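Local coordinates for protein potential RNA-dependent RNA polymerase (Human picobirnavirus, PDB 5I62) that catalyses RNA-templated addition of ribonucleotides to a growing RNA chain, and probably serves both transcription and replication of the double-stranded RNA genome, at residues V104-K109 and R336-E341; V258-S263 and G361-P366; D330-H335 and Q355-D360; H340-S345 and Q375-H380. All blocks are in the same frame, centred on the assembly; numbering follows the deposited sequence.

Contact 1: V104-K109 and R336-E341; sequences VPFDTK and RVLQHE
F106 and D107 bring the loop ahead of helix 108-116 against one flank of helix 327-345, meeting V337, L338 and E341. The apolar part belongs to the F106 ring, which approaches obliquely. Its CD2 meets V337 CG1 at 3.6 Å and its CE2 meets L338 CD2 at 3.5 Å, so two successive residues of the helix receive neighbouring corners of one ring. F106 has CG beside its backbone N and anti to the carbonyl carbon (chi1 -79°), which turns the ring in toward the helix. The same ring stacks on H380 and touches helix 271-284 through T272 and V276.

The polar part is a single hydrogen bond, from D107 N to E341 OE2 at 2.9 Å, with an N-H...O angle of 166°. The amide meets the carboxylate on its anti side, a little out of plane. E341 holds CG anti to its own N (chi1 -179°) and runs on extended, which carries the carboxylate across to the loop; its other oxygen, OE1, is taken by H380. Alongside the bond, D107 CB lies 3.9 Å from E341 CG.

D107 also works within its own segment. It is the N-cap of helix 108-116, where OD1 accepts from K109 N at 2.8 Å, from above the carboxylate plane. The two acids keep apart, D107 OD2 lying 5.5 Å from E341 OE2. The buried E341 carboxylate thus rests on a backbone N-H at a helix start, and that amide, together with H380, would be expected to stabilise its negative charge.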
# COMPACT_ATOMS: atom_id res chain seq x y z
N VAL A 104 1.82 -19.42 17.02
CA VAL A 104 0.76 -20.02 17.83
C VAL A 104 -0.61 -19.66 17.26
O VAL A 104 -0.76 -18.65 16.56
CB VAL A 104 0.87 -19.59 19.31
CG1 VAL A 104 2.28 -19.82 19.85
CG2 VAL A 104 0.45 -18.14 19.48
N PRO A 105 -1.64 -20.46 17.53
CA PRO A 105 -2.98 -20.17 17.01
C PRO A 105 -3.53 -18.88 17.60
O PRO A 105 -3.10 -18.41 18.65
CB PRO A 105 -3.82 -21.37 17.46
CG PRO A 105 -2.81 -22.50 17.64
CD PRO A 105 -1.54 -21.81 18.12
N PHE A 106 -4.51 -18.31 16.89
CA PHE A 106 -5.18 -17.09 17.34
C PHE A 106 -6.25 -17.43 18.37
O PHE A 106 -6.87 -18.50 18.31
CB PHE A 106 -5.84 -16.37 16.16
CG PHE A 106 -4.90 -15.56 15.30
CD1 PHE A 106 -3.87 -16.17 14.58
CD2 PHE A 106 -5.09 -14.20 15.17
CE1 PHE A 106 -3.03 -15.41 13.76
CE2 PHE A 106 -4.27 -13.44 14.36
CZ PHE A 106 -3.23 -14.05 13.65
N ASP A 107 -6.47 -16.51 19.31
CA ASP A 107 -7.57 -16.67 20.27
C ASP A 107 -8.91 -16.68 19.55
O ASP A 107 -9.25 -15.74 18.83
CB ASP A 107 -7.54 -15.55 21.31
CG ASP A 107 -8.43 -15.86 22.52
OD1 ASP A 107 -9.43 -16.59 22.38
OD2 ASP A 107 -8.11 -15.37 23.62
N THR A 108 -9.68 -17.75 19.77
CA THR A 108 -11.02 -17.86 19.20
C THR A 108 -11.91 -16.68 19.59
O THR A 108 -12.76 -16.25 18.79
CB THR A 108 -11.62 -19.20 19.65
OG1 THR A 108 -10.96 -20.26 18.96
CG2 THR A 108 -13.10 -19.27 19.38
N LYS A 109 -11.74 -16.15 20.81
CA LYS A 109 -12.55 -15.02 21.25
C LYS A 109 -12.26 -13.77 20.43
O LYS A 109 -13.17 -12.96 20.16
CB LYS A 109 -12.32 -14.74 22.74
CG LYS A 109 -12.63 -15.92 23.66
CD LYS A 109 -12.82 -15.48 25.12
CE LYS A 109 -11.59 -14.76 25.69
NZ LYS A 109 -11.80 -14.25 27.10
N ARG A 336 -7.07 -6.69 12.34
CA ARG A 336 -8.11 -6.31 13.28
C ARG A 336 -8.28 -7.39 14.36
O ARG A 336 -8.45 -7.07 15.54
CB ARG A 336 -9.42 -6.03 12.56
CG ARG A 336 -10.56 -5.56 13.50
CD ARG A 336 -10.18 -4.28 14.26
NE ARG A 336 -11.37 -3.51 14.66
CZ ARG A 336 -11.34 -2.25 15.06
NH1 ARG A 336 -10.19 -1.60 15.13
NH2 ARG A 336 -12.47 -1.63 15.36
N VAL A 337 -8.20 -8.67 13.97
CA VAL A 337 -8.20 -9.76 14.96
C VAL A 337 -7.04 -9.60 15.95
O VAL A 337 -7.21 -9.80 17.16
CB VAL A 337 -8.16 -11.13 14.26
CG1 VAL A 337 -8.10 -12.25 15.29
CG2 VAL A 337 -9.38 -11.29 13.35
N LEU A 338 -5.85 -9.29 15.44
CA LEU A 338 -4.69 -9.08 16.30
C LEU A 338 -4.97 -8.01 17.36
O LEU A 338 -4.59 -8.16 18.53
CB LEU A 338 -3.47 -8.70 15.46
CG LEU A 338 -2.78 -9.75 14.60
CD1 LEU A 338 -1.69 -9.09 13.75
CD2 LEU A 338 -2.19 -10.86 15.48
N GLN A 339 -5.61 -6.92 16.95
CA GLN A 339 -5.91 -5.84 17.89
C GLN A 339 -6.89 -6.31 18.96
O GLN A 339 -6.70 -6.04 20.15
CB GLN A 339 -6.46 -4.62 17.13
CG GLN A 339 -5.45 -4.00 16.13
CD GLN A 339 -5.94 -2.68 15.55
OE1 GLN A 339 -7.13 -2.48 15.34
NE2 GLN A 339 -5.01 -1.75 15.34
N HIS A 340 -7.95 -7.01 18.55
CA HIS A 340 -8.89 -7.54 19.53
C HIS A 340 -8.20 -8.50 20.48
O HIS A 340 -8.44 -8.47 21.70
CB HIS A 340 -10.04 -8.26 18.82
CG HIS A 340 -11.09 -7.35 18.30
ND1 HIS A 340 -11.86 -6.56 19.13
CD2 HIS A 340 -11.49 -7.08 17.03
CE1 HIS A 340 -12.71 -5.85 18.39
NE2 HIS A 340 -12.50 -6.15 17.12
N GLU A 341 -7.32 -9.35 19.94
CA GLU A 341 -6.67 -10.37 20.76
C GLU A 341 -5.76 -9.75 21.80
O GLU A 341 -5.69 -10.23 22.94
CB GLU A 341 -5.88 -11.34 19.88
CG GLU A 341 -5.19 -12.45 20.66
CD GLU A 341 -4.23 -13.24 19.78
OE1 GLU A 341 -3.28 -12.63 19.23
OE2 GLU A 341 -4.46 -14.46 19.63

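Contact 2: V258-S263 and G361-P366; sequences VCTDFS and GVLTYP
V258 and C259 pair with L363 and V362 in the antiparallel heart of the polymerase palm, where the strand of motif A lies beside the second strand of the motif C hairpin. The strand axes pass 4.8 Å apart. Side chains alternate between the two faces of the sheet.

On one face L363 is the central piece. Its CG sits between backbone N and carbonyl carbon (chi1 78°), and from there CD2 reaches over the neighbouring strand: it lies 3.4 Å from V258 O and 3.9 Å from T260 CG2. The T260 and L363 side chains cross at about a right angle, while V258 packs on L363 CD2 through its CB. Helix 370-378 covers this face, with Y377 against both T260 and L363.

G361 has no side chain on that face, and T260 OG1 closes in to 3.5 Å from G361 CA.

The other face carries C259 and V362, a non-hydrogen-bonded pair whose side chains meet through C259 SG and V362 CG2 at 4.0 Å; C396 of strand 395-398 packs on both. Beneath the side chains, a bent bond from T260 N to G361 O ends the ladder loosely, and V362 CA approaches V258 O in a CA-H...O contact. V258 and L363 form a hydrogen-bonded pair: L363 N donates to V258 O, and V258 N reaches L363 O at 3.0 Å with an almost straight N-H...O angle of 178°.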
# COMPACT_ATOMS: atom_id res chain seq x y z
N VAL A 258 -1.04 3.45 21.03
CA VAL A 258 0.10 2.73 20.48
C VAL A 258 -0.01 2.73 18.96
O VAL A 258 -1.02 2.30 18.40
CB VAL A 258 0.18 1.29 21.01
CG1 VAL A 258 1.34 0.55 20.34
CG2 VAL A 258 0.33 1.28 22.52
N CYS A 259 1.04 3.19 18.30
CA CYS A 259 1.15 3.13 16.84
C CYS A 259 2.13 2.00 16.51
O CYS A 259 3.32 2.10 16.83
CB CYS A 259 1.64 4.45 16.27
SG CYS A 259 0.72 5.88 16.86
N THR A 260 1.62 0.95 15.89
CA THR A 260 2.40 -0.26 15.73
C THR A 260 3.19 -0.21 14.43
O THR A 260 2.91 0.59 13.53
CB THR A 260 1.50 -1.50 15.75
OG1 THR A 260 0.39 -1.29 14.88
CG2 THR A 260 0.97 -1.73 17.17
N ASP A 261 4.16 -1.10 14.31
CA ASP A 261 4.87 -1.22 13.05
C ASP A 261 5.37 -2.65 12.89
O ASP A 261 5.92 -3.21 13.84
CB ASP A 261 6.02 -0.23 13.04
CG ASP A 261 6.82 -0.31 11.76
OD1 ASP A 261 6.61 0.44 10.83
OD2 ASP A 261 7.62 -1.24 11.63
N PHE A 262 5.18 -3.22 11.70
CA PHE A 262 5.63 -4.57 11.35
C PHE A 262 6.85 -4.50 10.43
O PHE A 262 6.96 -3.62 9.57
CB PHE A 262 4.53 -5.36 10.66
CG PHE A 262 3.42 -5.76 11.55
CD1 PHE A 262 3.54 -6.84 12.41
CD2 PHE A 262 2.24 -5.06 11.52
CE1 PHE A 262 2.49 -7.22 13.23
CE2 PHE A 262 1.19 -5.42 12.31
CZ PHE A 262 1.30 -6.50 13.18
N SER A 263 7.81 -5.39 10.68
CA SER A 263 8.90 -5.61 9.74
C SER A 263 8.47 -6.72 8.79
O SER A 263 8.21 -7.84 9.23
CB SER A 263 10.20 -6.00 10.45
OG SER A 263 10.66 -4.93 11.26
N GLY A 361 -1.13 0.26 12.00
CA GLY A 361 -2.16 0.22 13.03
C GLY A 361 -1.99 1.30 14.07
O GLY A 361 -0.88 1.78 14.33
N VAL A 362 -3.11 1.67 14.68
CA VAL A 362 -3.10 2.58 15.82
C VAL A 362 -4.23 2.15 16.73
O VAL A 362 -5.34 1.88 16.25
CB VAL A 362 -3.21 4.06 15.37
CG1 VAL A 362 -4.49 4.32 14.58
CG2 VAL A 362 -3.13 4.98 16.55
N LEU A 363 -3.95 1.99 18.02
CA LEU A 363 -4.95 1.35 18.87
C LEU A 363 -4.79 1.78 20.33
O LEU A 363 -3.74 2.26 20.75
CB LEU A 363 -4.87 -0.19 18.77
CG LEU A 363 -3.75 -0.91 19.53
CD1 LEU A 363 -4.10 -2.38 19.72
CD2 LEU A 363 -2.42 -0.79 18.78
N THR A 364 -5.85 1.56 21.09
CA THR A 364 -5.78 1.75 22.53
C THR A 364 -6.77 0.81 23.20
O THR A 364 -7.76 0.39 22.60
CB THR A 364 -6.04 3.22 22.92
OG1 THR A 364 -5.72 3.43 24.30
CG2 THR A 364 -7.49 3.59 22.68
N TYR A 365 -6.44 0.42 24.43
CA TYR A 365 -7.35 -0.28 25.32
C TYR A 365 -6.84 -0.11 26.74
O TYR A 365 -5.69 0.29 26.94
CB TYR A 365 -7.48 -1.77 24.94
CG TYR A 365 -6.19 -2.57 24.98
CD1 TYR A 365 -5.66 -3.04 26.19
CD2 TYR A 365 -5.51 -2.89 23.81
CE1 TYR A 365 -4.49 -3.77 26.22
CE2 TYR A 365 -4.34 -3.63 23.83
CZ TYR A 365 -3.83 -4.06 25.04
OH TYR A 365 -2.66 -4.79 25.05
N PRO A 366 -7.66 -0.37 27.75
CA PRO A 366 -7.23 -0.14 29.14
C PRO A 366 -5.94 -0.87 29.51
O PRO A 366 -5.87 -2.10 29.40
CB PRO A 366 -8.41 -0.66 29.96
CG PRO A 366 -9.59 -0.32 29.08
CD PRO A 366 -9.11 -0.63 27.67

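Contact 3: D330-H335 and Q355-D360; sequences DETLVH and QCLGDD
H335 and T332, one turn apart on helix 327-345, hold the backbone of G358 at both ends. H335 ND1 donates to G358 O at 2.7 Å, nearly straight at 173°, with the acceptor in the plane of the imidazole. From the other side of the same glycine, G358 N donates to T332 OG1 at 3.0 Å, an equally straight bond; T332 OG1 is hydrogen-bonded to N328 O as well. Both the N-H and the C=O of G358 are therefore satisfied by the helix, which should fix the orientation of the turn.

That turn, L357 to D360, is a type II' beta turn, and G358 takes its positive-phi position. G358-D359-D360 is the GDD signature of motif C in viral RNA polymerases, so the helix side chains grip the tip of the motif C hairpin.

Packing spreads outward from the bonds. C356 CB stands over the centre of the H335 ring, 3.5 Å from its centroid and 8° off the normal, a CH-pi contact. H335 CE1 comes 3.4 Å from D360 O. T332 CG2 lies 3.7 Å from C356 O, and E331 OE1 lies 3.9 Å from G358 CA.

The helix segment 330-335 and strand 355-357 run roughly antiparallel, at 152° between their directions, with axes 7.5 Å apart. H335 also meets F262 edge-to-face, and L333 and V334 pack on helix 271-284, so helix 327-345 has the hairpin on one flank and that helix on another.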
# COMPACT_ATOMS: atom_id res chain seq x y z
N ASP A 330 -7.04 -9.25 3.09
CA ASP A 330 -6.69 -10.34 4.00
C ASP A 330 -5.93 -9.82 5.21
O ASP A 330 -6.19 -10.21 6.35
CB ASP A 330 -5.84 -11.40 3.30
CG ASP A 330 -6.63 -12.31 2.37
OD1 ASP A 330 -7.81 -12.02 2.08
OD2 ASP A 330 -6.07 -13.34 1.94
N GLU A 331 -4.95 -8.95 4.96
CA GLU A 331 -4.09 -8.44 6.01
C GLU A 331 -4.87 -7.56 6.98
O GLU A 331 -4.69 -7.66 8.19
CB GLU A 331 -2.94 -7.66 5.40
CG GLU A 331 -1.96 -8.56 4.68
CD GLU A 331 -0.72 -7.82 4.25
OE1 GLU A 331 -0.72 -6.57 4.27
OE2 GLU A 331 0.26 -8.51 3.88
N THR A 332 -5.74 -6.69 6.45
CA THR A 332 -6.49 -5.76 7.30
C THR A 332 -7.47 -6.51 8.20
O THR A 332 -7.62 -6.19 9.39
CB THR A 332 -7.22 -4.75 6.43
OG1 THR A 332 -6.26 -4.00 5.68
CG2 THR A 332 -8.05 -3.79 7.27
N LEU A 333 -8.15 -7.51 7.65
CA LEU A 333 -9.06 -8.33 8.44
C LEU A 333 -8.32 -9.02 9.58
O LEU A 333 -8.78 -9.02 10.73
CB LEU A 333 -9.74 -9.35 7.53
CG LEU A 333 -10.77 -8.89 6.51
CD1 LEU A 333 -11.19 -10.09 5.68
CD2 LEU A 333 -11.97 -8.27 7.22
N VAL A 334 -7.17 -9.63 9.27
CA VAL A 334 -6.43 -10.35 10.29
C VAL A 334 -5.79 -9.39 11.29
O VAL A 334 -5.73 -9.67 12.49
CB VAL A 334 -5.38 -11.28 9.65
CG1 VAL A 334 -4.46 -11.90 10.74
CG2 VAL A 334 -6.07 -12.38 8.85
N HIS A 335 -5.31 -8.25 10.81
CA HIS A 335 -4.76 -7.23 11.71
C HIS A 335 -5.80 -6.80 12.75
O HIS A 335 -5.48 -6.60 13.93
CB HIS A 335 -4.27 -6.04 10.88
CG HIS A 335 -3.37 -5.09 11.60
ND1 HIS A 335 -2.51 -4.25 10.94
CD2 HIS A 335 -3.22 -4.82 12.92
CE1 HIS A 335 -1.84 -3.52 11.81
NE2 HIS A 335 -2.26 -3.84 13.02
N GLN A 355 -7.71 1.64 14.70
CA GLN A 355 -7.74 1.49 13.25
C GLN A 355 -6.56 0.65 12.79
O GLN A 355 -5.50 0.63 13.43
CB GLN A 355 -7.67 2.85 12.53
CG GLN A 355 -8.79 3.79 12.80
CD GLN A 355 -8.66 5.05 11.97
OE1 GLN A 355 -8.45 6.14 12.50
NE2 GLN A 355 -8.76 4.89 10.65
N CYS A 356 -6.73 -0.02 11.65
CA CYS A 356 -5.61 -0.67 10.99
C CYS A 356 -5.84 -0.72 9.49
O CYS A 356 -6.97 -0.71 9.00
CB CYS A 356 -5.36 -2.09 11.53
SG CYS A 356 -6.79 -3.16 11.56
N LEU A 357 -4.73 -0.81 8.76
CA LEU A 357 -4.77 -0.91 7.31
C LEU A 357 -3.50 -1.62 6.89
O LEU A 357 -2.41 -1.09 7.13
CB LEU A 357 -4.87 0.46 6.65
CG LEU A 357 -4.75 0.39 5.12
CD1 LEU A 357 -6.05 -0.12 4.53
CD2 LEU A 357 -4.36 1.74 4.54
N GLY A 358 -3.63 -2.81 6.33
CA GLY A 358 -2.44 -3.57 5.98
C GLY A 358 -1.56 -3.76 7.20
O GLY A 358 -2.03 -4.24 8.24
N ASP A 359 -0.30 -3.34 7.10
CA ASP A 359 0.65 -3.49 8.19
C ASP A 359 0.67 -2.28 9.13
O ASP A 359 1.54 -2.22 10.00
CB ASP A 359 2.06 -3.77 7.65
CG ASP A 359 2.70 -2.55 6.97
OD1 ASP A 359 2.00 -1.57 6.66
OD2 ASP A 359 3.93 -2.60 6.72
N ASP A 360 -0.25 -1.33 8.97
CA ASP A 360 -0.26 -0.10 9.76
C ASP A 360 -1.40 -0.13 10.76
O ASP A 360 -2.52 -0.47 10.39
CB ASP A 360 -0.41 1.12 8.86
CG ASP A 360 0.51 2.24 9.26
OD1 ASP A 360 0.30 2.85 10.34
OD2 ASP A 360 1.46 2.48 8.49

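Contact 4: H340-S345 and Q375-H380; sequences HEAAIS and QSYSRH
E341 meets H380 at the edge of its ring, carboxylate and imidazole nearly coplanar, 13° apart. H380 NE2 donates to E341 OE1 at a modelled 2.5 Å, so short that the exact length is doubtful; the other ring nitrogen, ND1, is satisfied by V104 O. OE1 also accepts from water 1 at 2.7 Å, and that water in turn accepts from S376 OG, bridging the two helices.

R379 runs out extended and lays its guanidinium face over E341 OE2, its plane 48° from the carboxylate. NH2 makes a long, weak salt bridge to E341 OE1 at 3.6 Å. Closer bonds lie at its edge: NH2 to S345 OG at 2.9 Å and NE to S376 O. NH2 also donates to S376 OG, tilted from the plane, completing a side-on grip on S376.

Here helix 327-345 packs on the end of helix 370-378, which follows the motif C hairpin as the motif D helix does in related palms. A342 is the small residue between them: S376 OG approaches A342 CA at 3.4 Å, and Y377 CE1 touches A342 CB.

R379 CG covers one face of the H380 ring. S345 OG also donates to E341 O at 2.9 Å, while S345 N reaches that carbonyl from the opposite face of its plane.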
# COMPACT_ATOMS: atom_id res chain seq x y z
N HIS A 340 -7.95 -7.01 18.55
CA HIS A 340 -8.89 -7.54 19.53
C HIS A 340 -8.20 -8.50 20.48
O HIS A 340 -8.44 -8.47 21.70
CB HIS A 340 -10.04 -8.26 18.82
CG HIS A 340 -11.09 -7.35 18.30
ND1 HIS A 340 -11.86 -6.56 19.13
CD2 HIS A 340 -11.49 -7.08 17.03
CE1 HIS A 340 -12.71 -5.85 18.39
NE2 HIS A 340 -12.50 -6.15 17.12
N GLU A 341 -7.32 -9.35 19.94
CA GLU A 341 -6.67 -10.37 20.76
C GLU A 341 -5.76 -9.75 21.80
O GLU A 341 -5.69 -10.23 22.94
CB GLU A 341 -5.88 -11.34 19.88
CG GLU A 341 -5.19 -12.45 20.66
CD GLU A 341 -4.23 -13.24 19.78
OE1 GLU A 341 -3.28 -12.63 19.23
OE2 GLU A 341 -4.46 -14.46 19.63
N ALA A 342 -5.06 -8.67 21.45
CA ALA A 342 -4.23 -7.99 22.44
C ALA A 342 -5.07 -7.51 23.63
O ALA A 342 -4.69 -7.70 24.79
CB ALA A 342 -3.49 -6.82 21.79
N ALA A 343 -6.21 -6.89 23.35
CA ALA A 343 -7.07 -6.40 24.43
C ALA A 343 -7.62 -7.55 25.25
O ALA A 343 -7.56 -7.55 26.49
CB ALA A 343 -8.22 -5.56 23.85
N ILE A 344 -8.15 -8.56 24.56
CA ILE A 344 -8.76 -9.71 25.21
C ILE A 344 -7.73 -10.47 26.04
O ILE A 344 -8.03 -10.94 27.15
CB ILE A 344 -9.42 -10.62 24.15
CG1 ILE A 344 -10.64 -9.92 23.54
CG2 ILE A 344 -9.79 -11.98 24.74
CD1 ILE A 344 -11.13 -10.57 22.24
N SER A 345 -6.51 -10.60 25.53
CA SER A 345 -5.45 -11.24 26.29
C SER A 345 -5.13 -10.49 27.58
O SER A 345 -4.60 -11.09 28.52
CB SER A 345 -4.18 -11.38 25.45
OG SER A 345 -4.37 -12.30 24.39
N GLN A 375 4.27 -8.40 22.12
CA GLN A 375 4.25 -9.80 22.54
C GLN A 375 3.02 -10.52 22.02
O GLN A 375 3.10 -11.68 21.59
CB GLN A 375 4.31 -9.90 24.07
CG GLN A 375 5.70 -9.81 24.68
CD GLN A 375 5.68 -9.65 26.19
OE1 GLN A 375 4.80 -10.19 26.88
NE2 GLN A 375 6.65 -8.90 26.73
N SER A 376 1.86 -9.86 22.08
CA SER A 376 0.62 -10.51 21.67
C SER A 376 0.59 -10.76 20.17
O SER A 376 0.07 -11.78 19.71
CB SER A 376 -0.59 -9.67 22.08
OG SER A 376 -1.81 -10.32 21.76
N TYR A 377 1.13 -9.82 19.38
CA TYR A 377 1.17 -9.99 17.93
C TYR A 377 2.24 -10.99 17.50
O TYR A 377 1.99 -11.86 16.66
CB TYR A 377 1.45 -8.65 17.25
CG TYR A 377 0.40 -7.57 17.26
CD1 TYR A 377 -0.75 -7.65 18.05
CD2 TYR A 377 0.57 -6.44 16.48
CE1 TYR A 377 -1.69 -6.62 18.05
CE2 TYR A 377 -0.35 -5.42 16.46
CZ TYR A 377 -1.48 -5.51 17.25
OH TYR A 377 -2.39 -4.48 17.21
N SER A 378 3.46 -10.85 18.04
CA SER A 378 4.63 -11.54 17.50
C SER A 378 4.54 -13.05 17.68
O SER A 378 5.13 -13.80 16.89
CB SER A 378 5.90 -11.01 18.15
OG SER A 378 6.11 -9.66 17.78
N ARG A 379 3.82 -13.52 18.70
CA ARG A 379 3.70 -14.95 18.93
C ARG A 379 3.07 -15.69 17.76
O ARG A 379 3.17 -16.91 17.68
CB ARG A 379 2.89 -15.20 20.20
CG ARG A 379 1.48 -14.70 20.10
CD ARG A 379 0.73 -14.88 21.40
NE ARG A 379 -0.38 -13.94 21.55
CZ ARG A 379 -1.27 -14.00 22.55
NH1 ARG A 379 -1.17 -14.97 23.45
NH2 ARG A 379 -2.24 -13.09 22.64
N HIS A 380 2.40 -14.98 16.86
CA HIS A 380 1.84 -15.61 15.67
C HIS A 380 2.84 -15.69 14.52
O HIS A 380 2.44 -15.91 13.38
CB HIS A 380 0.59 -14.85 15.25
CG HIS A 380 -0.43 -14.76 16.33
ND1 HIS A 380 -1.06 -15.87 16.86
CD2 HIS A 380 -0.90 -13.70 17.04
CE1 HIS A 380 -1.88 -15.50 17.82
NE2 HIS A 380 -1.81 -14.19 17.95
O HOH W 1 -2.62 -10.05 19.25

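How the contacts relate
Helix 327-345 is the common element of contacts 1, 3 and 4. Contacts 1 and 4 share H340 and E341 and have centres about 6 Å apart; V104 N and R379 O, 2.9 Å apart, tie their other segments directly. Contacts 2 and 3 (centres about 11 Å apart) belong to one sheet, joined by V362 O and Q355 N at 2.8 Å. F262 links several contacts: its CD2 lies 3.3 Å from D359 O and its CZ 3.4 Å from Y377 CD2. By family resemblance, D261, D359 and D360 of motifs A and C probably mark the catalytic centre, placing contacts 2 and 3 beside it and contacts 1 and 4 in the outer packing.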